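Local coordinates for SorB (PDB 6B2V), which forms, through this pyran synthase domain of module nine of the sorangicin assembly line, a pyran ring in the growing polyketide antibiotic, at residues Arg27-Val35 and Arg42-Gly50; Tyr67-Ala75 and Cys101-Asp109. One frame throughout, in Å; residues are numbered along the deposited sequence.

Contact 1 (Arg27-Val35 and Arg42-Gly50)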
loop_
_atom_site.group_PDB
_atom_site.type_symbol
_atom_site.label_atom_id
_atom_site.label_comp_id
_atom_site.label_asym_id
_atom_site.label_seq_id
_atom_site.Cartn_x
_atom_site.Cartn_y
_atom_site.Cartn_z
ATOM N N ARG A 27 4.728 -20.297 5.250
ATOM C CA ARG A 27 4.294 -20.003 3.907
ATOM C C ARG A 27 3.774 -18.578 3.689
ATOM O O ARG A 27 3.031 -18.102 4.466
ATOM C CB ARG A 27 3.185 -20.994 3.567
ATOM C CG ARG A 27 2.487 -20.783 2.247
ATOM C CD ARG A 27 1.186 -21.571 2.122
ATOM N NE ARG A 27 0.023 -20.994 2.787
ATOM C CZ ARG A 27 -0.715 -19.984 2.331
ATOM N NH1 ARG A 27 -0.400 -19.346 1.226
ATOM N NH2 ARG A 27 -1.773 -19.609 3.012
ATOM N N HIS A 28 4.206 -17.921 2.636
ATOM C CA HIS A 28 3.669 -16.630 2.301
ATOM C C HIS A 28 3.619 -16.530 0.802
ATOM O O HIS A 28 4.559 -16.866 0.169
ATOM C CB HIS A 28 4.504 -15.548 2.921
ATOM C CG HIS A 28 3.895 -14.197 2.802
ATOM N ND1 HIS A 28 3.977 -13.455 1.659
ATOM C CD2 HIS A 28 3.192 -13.455 3.677
ATOM C CE1 HIS A 28 3.335 -12.323 1.821
ATOM N NE2 HIS A 28 2.857 -12.295 3.041
ATOM N N PRO A 29 2.581 -15.968 0.230
ATOM C CA PRO A 29 2.463 -15.913 -1.224
ATOM C C PRO A 29 3.585 -15.141 -1.919
ATOM O O PRO A 29 3.809 -15.325 -3.061
ATOM C CB PRO A 29 1.148 -15.193 -1.441
ATOM C CG PRO A 29 0.373 -15.512 -0.225
ATOM C CD PRO A 29 1.345 -15.508 0.878
ATOM N N LEU A 30 4.187 -14.229 -1.203
ATOM C CA LEU A 30 5.221 -13.393 -1.803
ATOM C C LEU A 30 6.655 -13.706 -1.426
ATOM O O LEU A 30 7.537 -13.077 -1.892
ATOM C CB LEU A 30 4.918 -11.908 -1.584
ATOM C CG LEU A 30 3.492 -11.438 -1.837
ATOM C CD1 LEU A 30 3.380 -10.003 -1.404
ATOM C CD2 LEU A 30 3.075 -11.583 -3.282
ATOM N N VAL A 31 6.861 -14.621 -0.515
ATOM C CA VAL A 31 8.180 -15.001 -0.113
ATOM C C VAL A 31 8.298 -16.506 -0.123
ATOM O O VAL A 31 7.799 -17.128 0.725
ATOM C CB VAL A 31 8.443 -14.521 1.302
ATOM C CG1 VAL A 31 9.814 -14.930 1.744
ATOM C CG2 VAL A 31 8.277 -13.030 1.376
ATOM N N HIS A 32 8.963 -17.055 -1.121
ATOM C CA HIS A 32 9.082 -18.496 -1.232
ATOM C C HIS A 32 10.329 -19.166 -0.675
ATOM O O HIS A 32 10.261 -20.266 -0.226
ATOM C CB HIS A 32 8.884 -18.912 -2.672
ATOM C CG HIS A 32 7.623 -18.410 -3.287
ATOM N ND1 HIS A 32 7.403 -18.408 -4.636
ATOM C CD2 HIS A 32 6.506 -17.912 -2.727
ATOM C CE1 HIS A 32 6.211 -17.916 -4.883
ATOM N NE2 HIS A 32 5.645 -17.605 -3.737
ATOM N N ARG A 33 11.476 -18.508 -0.743
ATOM C CA ARG A 33 12.681 -19.147 -0.237
ATOM C C ARG A 33 13.706 -18.123 0.211
ATOM O O ARG A 33 13.664 -16.961 -0.192
ATOM C CB ARG A 33 13.200 -20.175 -1.247
ATOM C CG ARG A 33 13.689 -19.571 -2.552
ATOM C CD ARG A 33 14.097 -20.650 -3.543
ATOM N NE ARG A 33 14.613 -20.085 -4.788
ATOM C CZ ARG A 33 13.850 -19.671 -5.794
ATOM N NH1 ARG A 33 12.529 -19.756 -5.706
ATOM N NH2 ARG A 33 14.406 -19.170 -6.888
ATOM N N GLU A 34 14.627 -18.571 1.054
ATOM C CA GLU A 34 15.732 -17.743 1.470
ATOM C C GLU A 34 16.877 -18.030 0.495
ATOM O O GLU A 34 17.082 -19.132 0.111
ATOM C CB GLU A 34 16.147 -17.934 2.931
ATOM C CG GLU A 34 17.301 -17.026 3.310
ATOM C CD GLU A 34 17.504 -16.766 4.771
ATOM O OE1 GLU A 34 16.800 -17.300 5.586
ATOM O OE2 GLU A 34 18.367 -15.997 5.061
ATOM N N VAL A 35 17.604 -16.990 0.156
ATOM C CA VAL A 35 18.657 -17.061 -0.788
ATOM C C VAL A 35 19.959 -16.539 -0.200
ATOM O O VAL A 35 19.967 -15.674 0.598
ATOM C CB VAL A 35 18.148 -16.337 -2.021
ATOM C CG1 VAL A 35 18.997 -15.238 -2.525
ATOM C CG2 VAL A 35 17.648 -17.302 -3.039
ATOM N N ARG A 42 20.482 -10.504 4.377
ATOM C CA ARG A 42 19.662 -11.659 4.171
ATOM C C ARG A 42 18.776 -11.355 2.981
ATOM O O ARG A 42 18.325 -10.286 2.834
ATOM C CB ARG A 42 18.877 -11.994 5.408
ATOM C CG ARG A 42 19.799 -12.578 6.454
ATOM C CD ARG A 42 19.104 -13.161 7.631
ATOM N NE ARG A 42 18.347 -14.350 7.355
ATOM C CZ ARG A 42 17.633 -14.962 8.279
ATOM N NH1 ARG A 42 17.621 -14.494 9.497
ATOM N NH2 ARG A 42 16.933 -16.013 8.000
ATOM N N ALA A 43 18.564 -12.349 2.163
ATOM C CA ALA A 43 17.842 -12.209 0.930
ATOM C C ALA A 43 16.832 -13.299 0.772
ATOM O O ALA A 43 17.045 -14.396 1.164
ATOM C CB ALA A 43 18.826 -12.224 -0.240
ATOM N N PHE A 44 15.690 -12.941 0.208
ATOM C CA PHE A 44 14.595 -13.845 -0.039
ATOM C C PHE A 44 14.066 -13.688 -1.441
ATOM O O PHE A 44 14.206 -12.667 -1.998
ATOM C CB PHE A 44 13.444 -13.637 0.955
ATOM C CG PHE A 44 13.848 -13.826 2.368
ATOM C CD1 PHE A 44 14.471 -12.836 3.016
ATOM C CD2 PHE A 44 13.616 -14.993 3.010
ATOM C CE1 PHE A 44 14.886 -12.979 4.298
ATOM C CE2 PHE A 44 14.017 -15.153 4.299
ATOM C CZ PHE A 44 14.652 -14.144 4.941
ATOM N N ALA A 45 13.465 -14.737 -1.968
ATOM C CA ALA A 45 12.973 -14.739 -3.310
ATOM C C ALA A 45 11.655 -15.451 -3.510
ATOM O O ALA A 45 11.277 -16.225 -2.717
ATOM C CB ALA A 45 14.031 -15.333 -4.214
ATOM N N ALA A 46 10.961 -15.076 -4.575
ATOM C CA ALA A 46 9.745 -15.685 -5.021
ATOM C C ALA A 46 9.655 -15.622 -6.538
ATOM O O ALA A 46 10.101 -14.726 -7.125
ATOM C CB ALA A 46 8.530 -15.000 -4.394
ATOM N N VAL A 47 9.028 -16.606 -7.133
ATOM C CA VAL A 47 8.801 -16.631 -8.552
ATOM C C VAL A 47 7.305 -16.543 -8.820
ATOM O O VAL A 47 6.587 -17.250 -8.258
ATOM C CB VAL A 47 9.287 -17.945 -9.169
ATOM C CG1 VAL A 47 8.976 -17.976 -10.628
ATOM C CG2 VAL A 47 10.766 -18.087 -8.942
ATOM N N PHE A 48 6.902 -15.647 -9.690
ATOM C CA PHE A 48 5.527 -15.452 -10.053
ATOM C C PHE A 48 5.317 -15.744 -11.505
ATOM O O PHE A 48 6.128 -15.442 -12.303
ATOM C CB PHE A 48 5.109 -14.022 -9.767
ATOM C CG PHE A 48 5.367 -13.604 -8.368
ATOM C CD1 PHE A 48 4.506 -13.961 -7.371
ATOM C CD2 PHE A 48 6.473 -12.904 -8.037
ATOM C CE1 PHE A 48 4.745 -13.607 -6.088
ATOM C CE2 PHE A 48 6.713 -12.545 -6.745
ATOM C CZ PHE A 48 5.846 -12.904 -5.757
ATOM N N ASP A 49 4.247 -16.428 -11.792
ATOM C CA ASP A 49 3.901 -16.768 -13.155
ATOM C C ASP A 49 2.786 -15.984 -13.793
ATOM O O ASP A 49 2.551 -16.128 -14.935
ATOM C CB ASP A 49 3.672 -18.263 -13.329
ATOM C CG ASP A 49 2.461 -18.764 -12.627
ATOM O OD1 ASP A 49 1.662 -18.005 -12.135
ATOM O OD2 ASP A 49 2.335 -19.957 -12.566
ATOM N N GLY A 50 2.159 -15.106 -13.051
ATOM C CA GLY A 50 1.089 -14.324 -13.597
ATOM C C GLY A 50 -0.310 -14.856 -13.397
ATOM O O GLY A 50 -1.270 -14.175 -13.667
HETATM O O HOH W 1 20.041 -14.706 3.161
#
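Glu34 and Arg42 meet through a two-pronged salt bridge: NH2 of Arg42 donates to OE1 of Glu34 at 2.7 Å, and NE to OE2. Both oxygens are met on their syn sides, and the carboxylate and guanidinium planes lie only 16° apart. The glutamate reaches this spot because CG stands anti to the backbone N (chi1 -179°) and the chain runs on extended, laying CG over one face of the Phe44 ring. A water donates to OE2 of Glu34 and to O of Val35 and accepts from N of Ala43, tying the carboxylate to both strand backbones. The backbones pair antiparallel, with Ala45 N bonded to Arg33 O at 2.9 Å and Val35 N to Ala43 O at 2.8 Å. At Ala45 the regular pattern breaks: its O accepts from N of both His32 and Arg33, a classic beta bulge. CB of Ala46 sits over one face of the His32 imidazole, 3.6 Å from its centroid, a CH-pi contact, while NE2 of His32 donates to Pro29 O at 3.0 Å, a bent bond from above the carbonyl plane that probably helps fix the ring. CD2 of Leu30 packs on CE1 of Phe48 at 3.8 Å. Within the type I turn His28–Val31, ND1 of His28 accepts from Leu30 N, and the His28 ring packs against helix 64-77. The salt bridge lies toward the connection between the strands, and the ring contacts at the bulged end; the paired, nearly coplanar bonds leave the guanidinium little freedom to rotate, and probably help both groups stay ionised.

Contact 2 (Tyr67-Ala75 and Cys101-Asp109)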
loop_
_atom_site.group_PDB
_atom_site.type_symbol
_atom_site.label_atom_id
_atom_site.label_comp_id
_atom_site.label_asym_id
_atom_site.label_seq_id
_atom_site.Cartn_x
_atom_site.Cartn_y
_atom_site.Cartn_z
ATOM N N TYR A 67 4.660 -4.793 -2.656
ATOM C CA TYR A 67 6.065 -4.728 -2.307
ATOM C C TYR A 67 6.249 -4.512 -0.824
ATOM O O TYR A 67 7.196 -4.955 -0.255
ATOM C CB TYR A 67 6.779 -3.626 -3.093
ATOM C CG TYR A 67 6.864 -3.828 -4.610
ATOM C CD1 TYR A 67 7.775 -4.686 -5.150
ATOM C CD2 TYR A 67 6.115 -3.087 -5.451
ATOM C CE1 TYR A 67 7.859 -4.859 -6.500
ATOM C CE2 TYR A 67 6.183 -3.252 -6.797
ATOM C CZ TYR A 67 7.059 -4.125 -7.329
ATOM O OH TYR A 67 7.122 -4.221 -8.674
ATOM N N LEU A 68 5.369 -3.719 -0.242
ATOM C CA LEU A 68 5.423 -3.435 1.161
ATOM C C LEU A 68 5.168 -4.699 1.936
ATOM O O LEU A 68 5.807 -4.965 2.870
ATOM C CB LEU A 68 4.400 -2.374 1.569
ATOM C CG LEU A 68 4.551 -1.001 0.917
ATOM C CD1 LEU A 68 3.455 -0.059 1.311
ATOM C CD2 LEU A 68 5.896 -0.378 1.207
ATOM N N GLU A 69 4.169 -5.429 1.502
ATOM C CA GLU A 69 3.856 -6.703 2.146
ATOM C C GLU A 69 5.009 -7.716 1.989
ATOM O O GLU A 69 5.308 -8.429 2.869
ATOM C CB GLU A 69 2.517 -7.268 1.623
ATOM C CG GLU A 69 2.140 -8.684 2.082
ATOM C CD GLU A 69 1.757 -8.800 3.541
ATOM O OE1 GLU A 69 1.562 -7.828 4.193
ATOM O OE2 GLU A 69 1.659 -9.921 3.981
ATOM N N MET A 70 5.630 -7.745 0.831
ATOM C CA MET A 70 6.736 -8.641 0.600
ATOM C C MET A 70 7.918 -8.321 1.514
ATOM O O MET A 70 8.478 -9.198 2.094
ATOM C CB MET A 70 7.167 -8.602 -0.872
ATOM C CG MET A 70 8.267 -9.594 -1.190
ATOM S SD MET A 70 8.732 -9.411 -2.936
ATOM C CE MET A 70 9.870 -10.784 -3.121
ATOM N N ALA A 71 8.251 -7.053 1.624
ATOM C CA ALA A 71 9.329 -6.670 2.479
ATOM C C ALA A 71 9.053 -7.019 3.941
ATOM O O ALA A 71 9.890 -7.512 4.594
ATOM C CB ALA A 71 9.592 -5.201 2.352
ATOM N N ARG A 72 7.854 -6.741 4.400
ATOM C CA ARG A 72 7.467 -7.083 5.748
ATOM C C ARG A 72 7.493 -8.588 5.960
ATOM O O ARG A 72 7.971 -9.043 6.949
ATOM C CB ARG A 72 6.054 -6.569 6.042
ATOM C CG ARG A 72 5.516 -6.829 7.453
ATOM C CD ARG A 72 3.987 -6.989 7.436
ATOM N NE ARG A 72 3.500 -8.126 6.696
ATOM C CZ ARG A 72 3.630 -9.380 7.066
ATOM N NH1 ARG A 72 4.219 -9.673 8.192
ATOM N NH2 ARG A 72 3.158 -10.330 6.331
ATOM N N ALA A 73 6.954 -9.339 5.014
ATOM C CA ALA A 73 6.936 -10.777 5.128
ATOM C C ALA A 73 8.353 -11.337 5.167
ATOM O O ALA A 73 8.619 -12.254 5.885
ATOM C CB ALA A 73 6.143 -11.372 4.017
ATOM N N ALA A 74 9.246 -10.780 4.378
ATOM C CA ALA A 74 10.628 -11.245 4.381
ATOM C C ALA A 74 11.303 -10.982 5.721
ATOM O O ALA A 74 12.048 -11.776 6.197
ATOM C CB ALA A 74 11.417 -10.637 3.235
ATOM N N ALA A 75 11.056 -9.825 6.283
ATOM C CA ALA A 75 11.589 -9.499 7.568
ATOM C C ALA A 75 11.022 -10.433 8.642
ATOM O O ALA A 75 11.737 -10.809 9.524
ATOM C CB ALA A 75 11.321 -8.054 7.910
ATOM N N CYS A 101 8.730 -14.824 -13.581
ATOM C CA CYS A 101 9.851 -13.998 -13.169
ATOM C C CYS A 101 10.124 -14.119 -11.689
ATOM O O CYS A 101 9.233 -14.233 -10.900
ATOM C CB CYS A 101 9.538 -12.540 -13.482
ATOM S SG CYS A 101 10.917 -11.369 -13.540
ATOM N N GLU A 102 11.380 -14.026 -11.327
ATOM C CA GLU A 102 11.743 -14.056 -9.949
ATOM C C GLU A 102 11.856 -12.647 -9.406
ATOM O O GLU A 102 12.276 -11.792 -10.073
ATOM C CB GLU A 102 13.086 -14.751 -9.781
ATOM C CG GLU A 102 13.623 -14.800 -8.364
ATOM C CD GLU A 102 15.123 -15.127 -8.234
ATOM O OE1 GLU A 102 15.984 -14.319 -8.510
ATOM O OE2 GLU A 102 15.435 -16.171 -7.792
ATOM N N LEU A 103 11.426 -12.455 -8.181
ATOM C CA LEU A 103 11.573 -11.196 -7.480
ATOM C C LEU A 103 12.375 -11.484 -6.232
ATOM O O LEU A 103 12.094 -12.430 -5.568
ATOM C CB LEU A 103 10.214 -10.623 -7.116
ATOM C CG LEU A 103 10.093 -9.151 -6.883
ATOM C CD1 LEU A 103 10.596 -8.339 -8.023
ATOM C CD2 LEU A 103 8.646 -8.821 -6.645
ATOM N N ARG A 104 13.345 -10.641 -5.958
ATOM C CA ARG A 104 14.206 -10.796 -4.809
ATOM C C ARG A 104 14.171 -9.585 -3.930
ATOM O O ARG A 104 14.054 -8.535 -4.420
ATOM C CB ARG A 104 15.639 -11.053 -5.268
ATOM C CG ARG A 104 16.606 -11.333 -4.153
ATOM C CD ARG A 104 18.036 -11.468 -4.632
ATOM N NE ARG A 104 18.202 -12.442 -5.697
ATOM C CZ ARG A 104 19.287 -12.489 -6.458
ATOM N NH1 ARG A 104 20.240 -11.611 -6.285
ATOM N NH2 ARG A 104 19.417 -13.377 -7.406
ATOM N N VAL A 105 14.194 -9.792 -2.625
ATOM C CA VAL A 105 14.230 -8.704 -1.700
ATOM C C VAL A 105 15.425 -8.908 -0.804
ATOM O O VAL A 105 15.562 -9.928 -0.235
ATOM C CB VAL A 105 12.913 -8.569 -0.903
ATOM C CG1 VAL A 105 12.574 -9.824 -0.174
ATOM C CG2 VAL A 105 12.977 -7.423 0.058
ATOM N N VAL A 106 16.257 -7.900 -0.699
ATOM C CA VAL A 106 17.453 -7.933 0.110
ATOM C C VAL A 106 17.314 -6.996 1.306
ATOM O O VAL A 106 16.945 -5.885 1.162
ATOM C CB VAL A 106 18.665 -7.498 -0.733
ATOM C CG1 VAL A 106 19.948 -7.493 0.077
ATOM C CG2 VAL A 106 18.832 -8.413 -1.893
ATOM N N LEU A 107 17.638 -7.494 2.482
ATOM C CA LEU A 107 17.567 -6.741 3.700
ATOM C C LEU A 107 18.957 -6.471 4.208
ATOM O O LEU A 107 19.708 -7.354 4.266
ATOM C CB LEU A 107 16.849 -7.551 4.752
ATOM C CG LEU A 107 15.460 -8.064 4.403
ATOM C CD1 LEU A 107 14.895 -8.877 5.563
ATOM C CD2 LEU A 107 14.566 -6.882 4.110
ATOM N N SER A 108 19.252 -5.249 4.562
ATOM C CA SER A 108 20.549 -4.858 5.072
ATOM C C SER A 108 20.416 -4.014 6.335
ATOM O O SER A 108 19.446 -3.391 6.545
ATOM C CB SER A 108 21.297 -4.098 4.024
ATOM O OG SER A 108 20.607 -2.949 3.659
ATOM N N ASP A 109 21.441 -4.009 7.169
ATOM C CA ASP A 109 21.370 -3.293 8.416
ATOM C C ASP A 109 21.226 -1.802 8.222
ATOM O O ASP A 109 21.823 -1.241 7.395
ATOM C CB ASP A 109 22.614 -3.582 9.275
ATOM C CG ASP A 109 22.633 -4.981 9.850
ATOM O OD1 ASP A 109 21.916 -5.887 9.384
ATOM O OD2 ASP A 109 23.439 -5.200 10.766
#
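Met70 projects from helix 64-77 onto Leu103 and Val105. With CG anti to the backbone N (chi1 -176°) and every later torsion also near 180°, the methionine is a straight rod reaching from the helix to the strand. Its SD rests 3.8 Å from CD2 of Leu103, the two side chains running at a slant to each other, while the terminal CE settles 3.7 Å from the backbone O of Leu103 and 4.1 Å from CG1 of Val105. Tyr67, one turn earlier, crosses Leu103 at about a right angle: its CE1 meets the same CD2 at 4.0 Å, so that this methyl is touched from two directions, by the sulfur and by the phenol ring. Val105 turns CG1 between its backbone N and carbonyl carbon (chi1 57°), which brings this methyl to 3.7 Å from CB of Ala74; CG2 of Val105 comes no nearer to Ala71 than 4.4 Å, at CA. At the far end Leu107 presents CD1 to the backbone of Ala75, 3.9 Å from its CA. Alanines at 71, 74 and 75 let the branched side chains come close to the helix backbone, and the axes of 67-75 and 101-109 approach to 9.2 Å at an angle of 56°. No hydrogen bond joins the segments; the contact is apolar and buried. On another side of the helix Arg72 grips Glu69 with NE and NH2. Leu103, Val105 and Leu107 turn toward the helix, alternating with Arg104 and Val106, which point away. A long helix lying against a curved antiparallel sheet in this way is the hallmark of the hotdog fold, here the predicted N-terminal one of the double-hotdog dehydratase-like domain.

In the fold
Contact 1 and contact 2 lie side by side in the predicted N-terminal hotdog, their centres about 8 Å apart. Strands 41-48 and 101-110 are neighbours, joined by backbone bonds such as Ala46 O to Leu103 N at 2.8 Å, so the hairpin of contact 1 extends the sheet on which the helix of contact 2 lies. The two also meet directly: NE2 of His28 is 2.8 Å from OE2 of Glu69, a probable hydrogen bond, and CE of Met70 packs 3.5 Å from O of Leu30. Phe44 reaches both Ala74 and Val105. Glu69 further accepts from the backbone N of Leu204 and Leu205, in the C-terminal hotdog as predicted, linking this cluster to the domain's other half.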